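Local coordinates for UPF0141 protein yjdB (Campylobacter jejuni subsp. jejuni HB93-13, PDB 4TN0), which probably transfers phosphoethanolamine groups onto cell-surface acceptors through its zinc-binding, alkaline phosphatase-like periplasmic domain, and is required for polymyxin resistance and motility, at residues Asn41-Tyr46 and Asn195-Thr200. Sequence-based numbering, arbitrary orientation.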
loop_
_atom_site.group_PDB
_atom_site.type_symbol
_atom_site.label_atom_id
_atom_site.label_comp_id
_atom_site.label_asym_id
_atom_site.label_seq_id
_atom_site.Cartn_x
_atom_site.Cartn_y
_atom_site.Cartn_z
ATOM N N ASN A 41 17.254 0.658 -13.199
ATOM C CA ASN A 41 17.593 -0.269 -12.114
ATOM C C ASN A 41 16.462 -1.269 -11.877
ATOM O O ASN A 41 15.295 -0.900 -11.928
ATOM C CB ASN A 41 17.913 0.490 -10.815
ATOM C CG ASN A 41 19.083 1.453 -10.977
ATOM O OD1 ASN A 41 20.055 1.143 -11.660
ATOM N ND2 ASN A 41 18.998 2.617 -10.339
ATOM N N ASP A 42 16.804 -2.540 -11.670
ATOM C CA ASP A 42 15.793 -3.579 -11.444
ATOM C C ASP A 42 15.261 -3.537 -10.014
ATOM O O ASP A 42 15.636 -4.364 -9.171
ATOM C CB ASP A 42 16.349 -4.975 -11.741
ATOM C CG ASP A 42 15.283 -6.058 -11.640
ATOM O OD1 ASP A 42 14.081 -5.718 -11.689
ATOM O OD2 ASP A 42 15.638 -7.247 -11.479
ATOM N N THR A 43 14.370 -2.585 -9.752
ATOM C CA THR A 43 13.849 -2.338 -8.404
ATOM C C THR A 43 12.985 -3.477 -7.854
ATOM O O THR A 43 12.790 -3.598 -6.641
ATOM C CB THR A 43 13.015 -1.060 -8.367
ATOM O OG1 THR A 43 12.018 -1.126 -9.392
ATOM C CG2 THR A 43 13.898 0.157 -8.589
ATOM N N ASN A 44 12.439 -4.287 -8.749
ATOM C CA ASN A 44 11.537 -5.353 -8.339
ATOM C C ASN A 44 12.138 -6.753 -8.449
ATOM O O ASN A 44 11.451 -7.714 -8.777
ATOM C CB ASN A 44 10.264 -5.250 -9.154
ATOM C CG ASN A 44 9.571 -3.927 -8.958
ATOM O OD1 ASN A 44 9.291 -3.210 -9.915
ATOM N ND2 ASN A 44 9.272 -3.603 -7.712
ATOM N N PHE A 45 13.438 -6.833 -8.186
ATOM C CA PHE A 45 14.212 -8.070 -8.209
ATOM C C PHE A 45 13.617 -9.212 -7.366
ATOM O O PHE A 45 13.645 -10.369 -7.781
ATOM C CB PHE A 45 15.621 -7.761 -7.731
ATOM C CG PHE A 45 16.508 -8.955 -7.631
ATOM C CD1 PHE A 45 17.125 -9.464 -8.764
ATOM C CD2 PHE A 45 16.741 -9.564 -6.407
ATOM C CE1 PHE A 45 17.962 -10.560 -8.679
ATOM C CE2 PHE A 45 17.571 -10.668 -6.314
ATOM C CZ PHE A 45 18.182 -11.167 -7.456
ATOM N N TYR A 46 13.077 -8.895 -6.194
ATOM C CA TYR A 46 12.612 -9.940 -5.286
ATOM C C TYR A 46 11.197 -10.462 -5.551
ATOM O O TYR A 46 10.993 -11.678 -5.622
ATOM C CB TYR A 46 12.713 -9.441 -3.852
ATOM C CG TYR A 46 14.138 -9.201 -3.446
ATOM C CD1 TYR A 46 14.714 -7.944 -3.573
ATOM C CD2 TYR A 46 14.925 -10.242 -2.969
ATOM C CE1 TYR A 46 16.031 -7.726 -3.215
ATOM C CE2 TYR A 46 16.249 -10.036 -2.601
ATOM C CZ TYR A 46 16.799 -8.778 -2.727
ATOM O OH TYR A 46 18.115 -8.562 -2.369
ATOM N N ASN A 195 16.997 2.342 -4.516
ATOM C CA ASN A 195 17.390 1.477 -3.409
ATOM C C ASN A 195 16.263 1.336 -2.402
ATOM O O ASN A 195 16.025 0.242 -1.901
ATOM C CB ASN A 195 18.631 2.009 -2.692
ATOM C CG ASN A 195 19.891 1.827 -3.488
ATOM O OD1 ASN A 195 19.948 1.020 -4.414
ATOM N ND2 ASN A 195 20.918 2.594 -3.134
ATOM N N THR A 196 15.579 2.439 -2.099
ATOM C CA THR A 196 14.484 2.393 -1.142
ATOM C C THR A 196 13.359 1.509 -1.669
ATOM O O THR A 196 12.685 0.834 -0.900
ATOM C CB THR A 196 13.906 3.797 -0.827
ATOM O OG1 THR A 196 13.195 4.310 -1.971
ATOM C CG2 THR A 196 14.992 4.731 -0.471
ATOM N N LEU A 197 13.166 1.515 -2.985
ATOM C CA LEU A 197 12.147 0.675 -3.616
ATOM C C LEU A 197 12.538 -0.806 -3.534
ATOM O O LEU A 197 11.692 -1.677 -3.288
ATOM C CB LEU A 197 11.947 1.092 -5.076
ATOM C CG LEU A 197 11.357 2.489 -5.362
ATOM C CD1 LEU A 197 11.255 2.761 -6.847
ATOM C CD2 LEU A 197 9.986 2.664 -4.706
ATOM N N LEU A 198 13.825 -1.072 -3.756
ATOM C CA LEU A 198 14.409 -2.405 -3.683
ATOM C C LEU A 198 14.220 -2.989 -2.294
ATOM O O LEU A 198 13.784 -4.130 -2.133
ATOM C CB LEU A 198 15.893 -2.352 -4.035
ATOM C CG LEU A 198 16.619 -3.679 -4.219
ATOM C CD1 LEU A 198 16.021 -4.426 -5.405
ATOM C CD2 LEU A 198 18.098 -3.400 -4.458
ATOM N N TYR A 199 14.522 -2.186 -1.286
ATOM C CA TYR A 199 14.363 -2.626 0.090
ATOM C C TYR A 199 12.903 -2.945 0.384
ATOM O O TYR A 199 12.593 -3.977 0.959
ATOM C CB TYR A 199 14.873 -1.552 1.044
ATOM C CG TYR A 199 14.804 -1.905 2.519
ATOM C CD1 TYR A 199 15.288 -3.118 2.988
ATOM C CD2 TYR A 199 14.313 -0.995 3.444
ATOM C CE1 TYR A 199 15.260 -3.424 4.342
ATOM C CE2 TYR A 199 14.271 -1.289 4.796
ATOM C CZ TYR A 199 14.754 -2.503 5.242
ATOM O OH TYR A 199 14.722 -2.794 6.583
ATOM N N THR A 200 12.006 -2.072 -0.054
ATOM C CA THR A 200 10.579 -2.326 0.085
ATOM C C THR A 200 10.191 -3.579 -0.700
ATOM O O THR A 200 9.400 -4.386 -0.218
ATOM C CB THR A 200 9.738 -1.124 -0.380
ATOM O OG1 THR A 200 9.874 -0.071 0.577
ATOM C CG2 THR A 200 8.262 -1.501 -0.475
#
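Leu198 pushes its CD1 methyl into the type I beta turn that runs from Asp42 to Phe45, and this one methyl makes most of its contacts. CD1 lies 3.6 Å from Thr43 O and also touches Asp42 O and Phe45 CB. It meets the edge of the Tyr46 ring, near the ring plane, with Tyr46 CE1 4.0 Å from Leu198 CD1. With CG anti to the backbone N (chi1 -171°) and chi2 at 64°, the Leu198 branch brings CD1 up against the turn. Its backbone adds a CA-H...O contact: Leu198 CA sits 3.6 Å from Thr43 O, with 155° at the hydrogen. Thr43 O thus accepts the CA-H of Leu198 and also lies in van der Waals contact with its CD1 methyl.

Thr43 works on the Leu197 side. The two side chains run alongside each other in the same direction, Thr43 CB 4.1 Å from Leu197 CB, and the CG2 methyl also touches Leu197 CD1. Thr43 OG1 hydrogen-bonds to Asn32 O. Tyr46, whose other neighbours include Phe169 and Ser205, takes Phe45 CD2 over one ring face. Leu197's side chain is about 12 Å from the zinc ion.

Within the alkaline phosphatase-like fold, the contact lays the loop between strands 18-24 and 53-59 against the middle of helix 186-211, which precedes strand 218-224 of the central mixed sheet.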